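Local coordinates for protein galactose mutarotase related enzyme (Lactobacillus acidophilus, PDB 3DCD) that is of unknown function but probably binds a carbohydrate and may act as an isomerase of the aldose 1-epimerase kind, at residues G211-V216 / N228-D233; G18-Q22 / R112-N116. One frame throughout, in Å; residues are numbered along the deposited sequence.

Contact 1: residues G211-V216 / N228-D233; sequences GNDNKV and NVWTRD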
loop_
_atom_site.group_PDB
_atom_site.type_symbol
_atom_site.label_atom_id
_atom_site.label_comp_id
_atom_site.label_asym_id
_atom_site.label_seq_id
_atom_site.Cartn_x
_atom_site.Cartn_y
_atom_site.Cartn_z
ATOM N N GLY A 211 6.332 -11.478 12.332
ATOM C CA GLY A 211 7.461 -10.707 12.864
ATOM C C GLY A 211 7.558 -9.317 12.251
ATOM O O GLY A 211 6.633 -8.866 11.567
ATOM N N ASN A 212 8.683 -8.637 12.458
ATOM C CA ASN A 212 8.833 -7.275 11.920
ATOM C C ASN A 212 10.055 -7.022 11.055
ATOM O O ASN A 212 10.482 -5.871 10.860
ATOM C CB ASN A 212 8.728 -6.225 13.035
ATOM C CG ASN A 212 9.540 -6.585 14.264
ATOM O OD1 ASN A 212 9.061 -6.433 15.399
ATOM N ND2 ASN A 212 10.768 -7.075 14.055
ATOM N N ASP A 213 10.612 -8.091 10.512
ATOM C CA ASP A 213 11.843 -7.979 9.735
ATOM C C ASP A 213 11.614 -8.260 8.275
ATOM O O ASP A 213 12.572 -8.489 7.533
ATOM C CB ASP A 213 12.966 -8.875 10.297
ATOM C CG ASP A 213 12.577 -10.352 10.398
ATOM O OD1 ASP A 213 11.384 -10.726 10.218
ATOM O OD2 ASP A 213 13.497 -11.151 10.682
ATOM N N ASN A 214 10.351 -8.230 7.851
ATOM C CA ASN A 214 10.036 -8.589 6.481
ATOM C C ASN A 214 10.399 -7.485 5.512
ATOM O O ASN A 214 10.131 -6.287 5.748
ATOM C CB ASN A 214 8.571 -8.994 6.310
ATOM C CG ASN A 214 8.185 -10.121 7.239
ATOM O OD1 ASN A 214 7.425 -9.928 8.192
ATOM N ND2 ASN A 214 8.714 -11.297 6.976
ATOM N N LYS A 215 11.029 -7.904 4.427
ATOM C CA LYS A 215 11.395 -6.987 3.364
ATOM C C LYS A 215 11.086 -7.647 2.038
ATOM O O LYS A 215 11.423 -8.808 1.825
ATOM C CB LYS A 215 12.882 -6.635 3.439
ATOM C CG LYS A 215 13.304 -6.201 4.832
ATOM C CD LYS A 215 14.817 -6.347 5.075
ATOM C CE LYS A 215 15.309 -7.814 5.304
ATOM N NZ LYS A 215 15.041 -8.394 6.675
ATOM N N VAL A 216 10.458 -6.903 1.147
ATOM C CA VAL A 216 10.194 -7.390 -0.199
ATOM C C VAL A 216 11.121 -6.614 -1.158
ATOM O O VAL A 216 11.080 -5.381 -1.177
ATOM C CB VAL A 216 8.708 -7.184 -0.600
ATOM C CG1 VAL A 216 8.440 -7.764 -2.002
ATOM C CG2 VAL A 216 7.749 -7.811 0.456
ATOM N N ASN A 228 13.293 -1.658 -2.493
ATOM C CA ASN A 228 13.114 -2.473 -1.296
ATOM C C ASN A 228 12.012 -1.932 -0.403
ATOM O O ASN A 228 11.985 -0.728 -0.124
ATOM C CB ASN A 228 14.427 -2.555 -0.548
ATOM C CG ASN A 228 14.542 -3.811 0.240
ATOM O OD1 ASN A 228 13.871 -3.987 1.267
ATOM N ND2 ASN A 228 15.375 -4.720 -0.242
ATOM N N VAL A 229 11.067 -2.794 -0.002
ATOM C CA VAL A 229 9.975 -2.367 0.859
ATOM C C VAL A 229 10.067 -3.122 2.186
ATOM O O VAL A 229 9.927 -4.348 2.220
ATOM C CB VAL A 229 8.579 -2.610 0.212
ATOM C CG1 VAL A 229 7.476 -2.138 1.131
ATOM C CG2 VAL A 229 8.471 -1.856 -1.132
ATOM N N TRP A 230 10.312 -2.378 3.259
ATOM C CA TRP A 230 10.370 -2.952 4.603
ATOM C C TRP A 230 8.965 -2.776 5.199
ATOM O O TRP A 230 8.478 -1.642 5.362
ATOM C CB TRP A 230 11.409 -2.206 5.438
ATOM C CG TRP A 230 12.772 -2.152 4.781
ATOM C CD1 TRP A 230 13.117 -1.466 3.631
ATOM C CD2 TRP A 230 13.968 -2.790 5.232
ATOM N NE1 TRP A 230 14.443 -1.663 3.338
ATOM C CE2 TRP A 230 14.996 -2.460 4.306
ATOM C CE3 TRP A 230 14.279 -3.604 6.327
ATOM C CZ2 TRP A 230 16.310 -2.924 4.445
ATOM C CZ3 TRP A 230 15.593 -4.071 6.466
ATOM C CH2 TRP A 230 16.594 -3.723 5.532
ATOM N N THR A 231 8.308 -3.892 5.517
ATOM C CA THR A 231 6.880 -3.859 5.878
ATOM C C THR A 231 6.661 -3.776 7.381
ATOM O O THR A 231 5.518 -3.831 7.852
ATOM C CB THR A 231 6.142 -5.091 5.333
ATOM O OG1 THR A 231 6.802 -6.271 5.810
ATOM C CG2 THR A 231 6.148 -5.099 3.773
ATOM N N ARG A 232 7.761 -3.654 8.131
ATOM C CA ARG A 232 7.703 -3.547 9.589
ATOM C C ARG A 232 6.765 -4.635 10.145
ATOM O O ARG A 232 6.950 -5.820 9.841
ATOM C CB ARG A 232 7.284 -2.128 9.990
ATOM C CG ARG A 232 8.231 -1.044 9.421
ATOM C CD ARG A 232 7.927 0.341 10.009
ATOM N NE ARG A 232 8.460 1.420 9.175
ATOM C CZ ARG A 232 7.992 2.664 9.189
ATOM N NH1 ARG A 232 6.993 2.995 9.994
ATOM N NH2 ARG A 232 8.522 3.584 8.409
ATOM N N ASP A 233 5.756 -4.251 10.920
ATOM C CA ASP A 233 4.886 -5.240 11.546
ATOM C C ASP A 233 3.603 -5.547 10.770
ATOM O O ASP A 233 2.639 -6.078 11.346
ATOM C CB ASP A 233 4.554 -4.830 12.986
ATOM C CG ASP A 233 3.801 -3.493 13.083
ATOM O OD1 ASP A 233 3.570 -2.784 12.061
ATOM O OD2 ASP A 233 3.433 -3.148 14.222
HETATM O O HOH W 1 10.766 -4.311 8.051
#

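Contact 2: residues G18-Q22 / R112-N116; sequences GAEIQ and RVNYN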
loop_
_atom_site.group_PDB
_atom_site.type_symbol
_atom_site.label_atom_id
_atom_site.label_comp_id
_atom_site.label_asym_id
_atom_site.label_seq_id
_atom_site.Cartn_x
_atom_site.Cartn_y
_atom_site.Cartn_z
ATOM N N GLY A 18 -5.694 12.466 -1.350
ATOM C CA GLY A 18 -5.371 11.101 -0.930
ATOM C C GLY A 18 -3.985 10.926 -0.328
ATOM O O GLY A 18 -3.532 9.793 -0.165
ATOM N N ALA A 19 -3.308 12.034 -0.004
ATOM C CA ALA A 19 -1.932 12.003 0.549
ATOM C C ALA A 19 -1.070 11.036 -0.263
ATOM O O ALA A 19 -0.373 10.185 0.293
ATOM C CB ALA A 19 -1.942 11.629 2.071
ATOM N N GLU A 20 -1.148 11.162 -1.595
ATOM C CA GLU A 20 -0.630 10.139 -2.508
ATOM C C GLU A 20 0.669 10.573 -3.158
ATOM O O GLU A 20 0.752 11.663 -3.737
ATOM C CB GLU A 20 -1.652 9.830 -3.615
ATOM C CG GLU A 20 -1.188 8.751 -4.567
ATOM C CD GLU A 20 -2.044 8.641 -5.839
ATOM O OE1 GLU A 20 -2.481 9.685 -6.399
ATOM O OE2 GLU A 20 -2.247 7.500 -6.291
ATOM N N ILE A 21 1.679 9.707 -3.078
ATOM C CA ILE A 21 2.948 9.942 -3.780
ATOM C C ILE A 21 2.646 10.011 -5.280
ATOM O O ILE A 21 1.962 9.133 -5.803
ATOM C CB ILE A 21 3.940 8.811 -3.508
ATOM C CG1 ILE A 21 4.415 8.862 -2.048
ATOM C CG2 ILE A 21 5.136 8.875 -4.478
ATOM C CD1 ILE A 21 5.188 7.568 -1.668
ATOM N N GLN A 22 3.121 11.070 -5.937
ATOM C CA GLN A 22 2.977 11.241 -7.392
ATOM C C GLN A 22 4.227 10.813 -8.138
ATOM O O GLN A 22 4.152 10.369 -9.287
ATOM C CB GLN A 22 2.703 12.720 -7.745
ATOM C CG GLN A 22 1.512 13.330 -7.050
ATOM C CD GLN A 22 0.256 12.572 -7.371
ATOM O OE1 GLN A 22 -0.255 12.665 -8.476
ATOM N NE2 GLN A 22 -0.229 11.794 -6.424
ATOM N N ARG A 112 -3.394 10.489 10.078
ATOM C CA ARG A 112 -2.215 11.194 9.601
ATOM C C ARG A 112 -1.343 10.269 8.758
ATOM O O ARG A 112 -1.074 9.133 9.152
ATOM C CB ARG A 112 -1.406 11.749 10.781
ATOM C CG ARG A 112 -2.002 13.008 11.403
ATOM C CD ARG A 112 -1.216 13.412 12.659
ATOM N NE ARG A 112 -1.745 14.638 13.241
ATOM C CZ ARG A 112 -2.768 14.672 14.094
ATOM N NH1 ARG A 112 -3.363 13.547 14.481
ATOM N NH2 ARG A 112 -3.189 15.829 14.561
ATOM N N VAL A 113 -0.926 10.763 7.593
ATOM C CA VAL A 113 0.039 10.084 6.746
ATOM C C VAL A 113 1.276 10.968 6.679
ATOM O O VAL A 113 1.242 12.101 6.168
ATOM C CB VAL A 113 -0.516 9.786 5.307
ATOM C CG1 VAL A 113 0.523 9.033 4.484
ATOM C CG2 VAL A 113 -1.795 8.948 5.396
ATOM N N ASN A 114 2.358 10.455 7.246
ATOM C CA ASN A 114 3.612 11.173 7.283
ATOM C C ASN A 114 4.586 10.509 6.339
ATOM O O ASN A 114 4.726 9.290 6.344
ATOM C CB ASN A 114 4.209 11.171 8.685
ATOM C CG ASN A 114 5.657 11.675 8.699
ATOM O OD1 ASN A 114 5.918 12.873 8.608
ATOM N ND2 ASN A 114 6.589 10.760 8.809
ATOM N N TYR A 115 5.254 11.332 5.535
ATOM C CA TYR A 115 6.322 10.876 4.657
ATOM C C TYR A 115 7.586 11.589 5.072
ATOM O O TYR A 115 7.585 12.811 5.263
ATOM C CB TYR A 115 6.018 11.251 3.204
ATOM C CG TYR A 115 4.827 10.540 2.628
ATOM C CD1 TYR A 115 3.589 11.173 2.549
ATOM C CD2 TYR A 115 4.944 9.240 2.145
ATOM C CE1 TYR A 115 2.491 10.512 2.009
ATOM C CE2 TYR A 115 3.857 8.559 1.599
ATOM C CZ TYR A 115 2.636 9.204 1.531
ATOM O OH TYR A 115 1.559 8.543 0.998
ATOM N N ASN A 116 8.672 10.840 5.210
ATOM C CA ASN A 116 9.935 11.470 5.516
ATOM C C ASN A 116 11.120 10.757 4.882
ATOM O O ASN A 116 11.070 9.548 4.639
ATOM C CB ASN A 116 10.098 11.678 7.022
ATOM C CG ASN A 116 10.392 10.416 7.752
ATOM O OD1 ASN A 116 11.529 9.926 7.724
ATOM N ND2 ASN A 116 9.380 9.867 8.431
HETATM O O HOH W 2 1.425 7.212 -1.580
#

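Contact 1: residues G211-V216 / N228-D233
The carbonyl oxygen of Asn214 is gripped by the backbone N-H of Thr231 at 3.0 Å (N-H...O 166°) and by a water that donates to it. The two strands, 214-220 and 226-232, form an antiparallel beta hairpin in the large sheet of the galactose mutarotase-like fold, and this contact is its open end, away from the turn. Val216 and Val229 make a hydrogen-bonded pair: Val216 N reaches Val229 O at 2.8 Å, and Val229 N reaches Val216 O at the same 2.8 Å. Lys215 and Trp230 form the adjoining non-hydrogen-bonded pair, with their CA atoms 4.3 Å apart. Both side chains rise from the same face of the sheet and run side by side, pointing the same way, though the model is too tight here for the detail of their packing to be trusted. The valines occupy the reverse face, buried against Ile252 of strand 249-256.

Next to the Thr231 bond the same water links the two segments: it accepts from Arg232 N and donates to Asn212 O as well as to Asn214 O, so three backbone groups are bridged. Farther out, the CA of Asn212 makes a C-H...O contact of 3.2 Å with Arg232 O. The guanidinium of Arg232 leaves the hairpin for Ser288 on strand 282-292, the neighbouring strand, while the carboxylate of Asp233 accepts from the indole of Trp256. At its polar end, Lys215 NZ donates to Asp213 O at 2.6 Å, in the carbonyl plane.

Contact 2: residues G18-Q22 / R112-N116
Tyr115 reaches out from strand 109-118 to give its phenolic proton to the backbone oxygen of Ala19, with OH 2.6 Å from O and the approach nearly along the C=O axis (165°). The acceptor lies at the ring edge, near its plane. A water, donating to Tyr115 OH and accepting from Ile21 N at 2.9 Å, makes a second link between the hydroxyl and the 18-22 backbone; the phenol is thus held by two partners, which should restrict its movement. This is packing between two separate antiparallel sheets, with no backbone pairing between the two segments.

The tightly packed side combines this bond with apolar contacts. CG1 and CD1 of Ile21 both lie 3.7 Å from Tyr115 CE2, the isoleucine meeting the ring obliquely; CG1 sits beside the backbone N (chi1 -70°), which brings that branch to the ring. Ala19 CB lies 4.0 Å from Val113 CB. On the looser, partly exposed side, Glu20 turns away from strand 109-118, and its carboxylate accepts from the backbone N-H groups of His45 and Ala46. Gln22 NE2 donates back to Glu20 O at 2.9 Å and to Glu20 OE1.

Ala19 and Glu20 form a G1 beta bulge opposite Ser15 of strand 10-15. Around the contact, Ala19 packs on Phe93 of strand 90-96, Val113 on Phe126 of strand 121-130, and Ile21 and Tyr115 share Ile14 of strand 10-15.

How the contacts relate
From the N terminus, the chain first forms the small sheet of strands 2-6, 10-15 and 20-26; contact 2 then closes a loop of 89 residues when strand 109-118 comes to lie against the edge strand of that sheet. Only after this loop is complete does contact 1 open, closing a short hairpin with 11 residues between its segments. The two follow in series and neither encloses nor crosses the other. Strands 109-118 and 226-232 belong to the same large antiparallel sheet, separated in it by strands 121-130 and 282-292. Contact 1 joins neighbours within that sheet, whereas contact 2 fastens the small N-terminal sheet to it; their centres are about 19 Å apart.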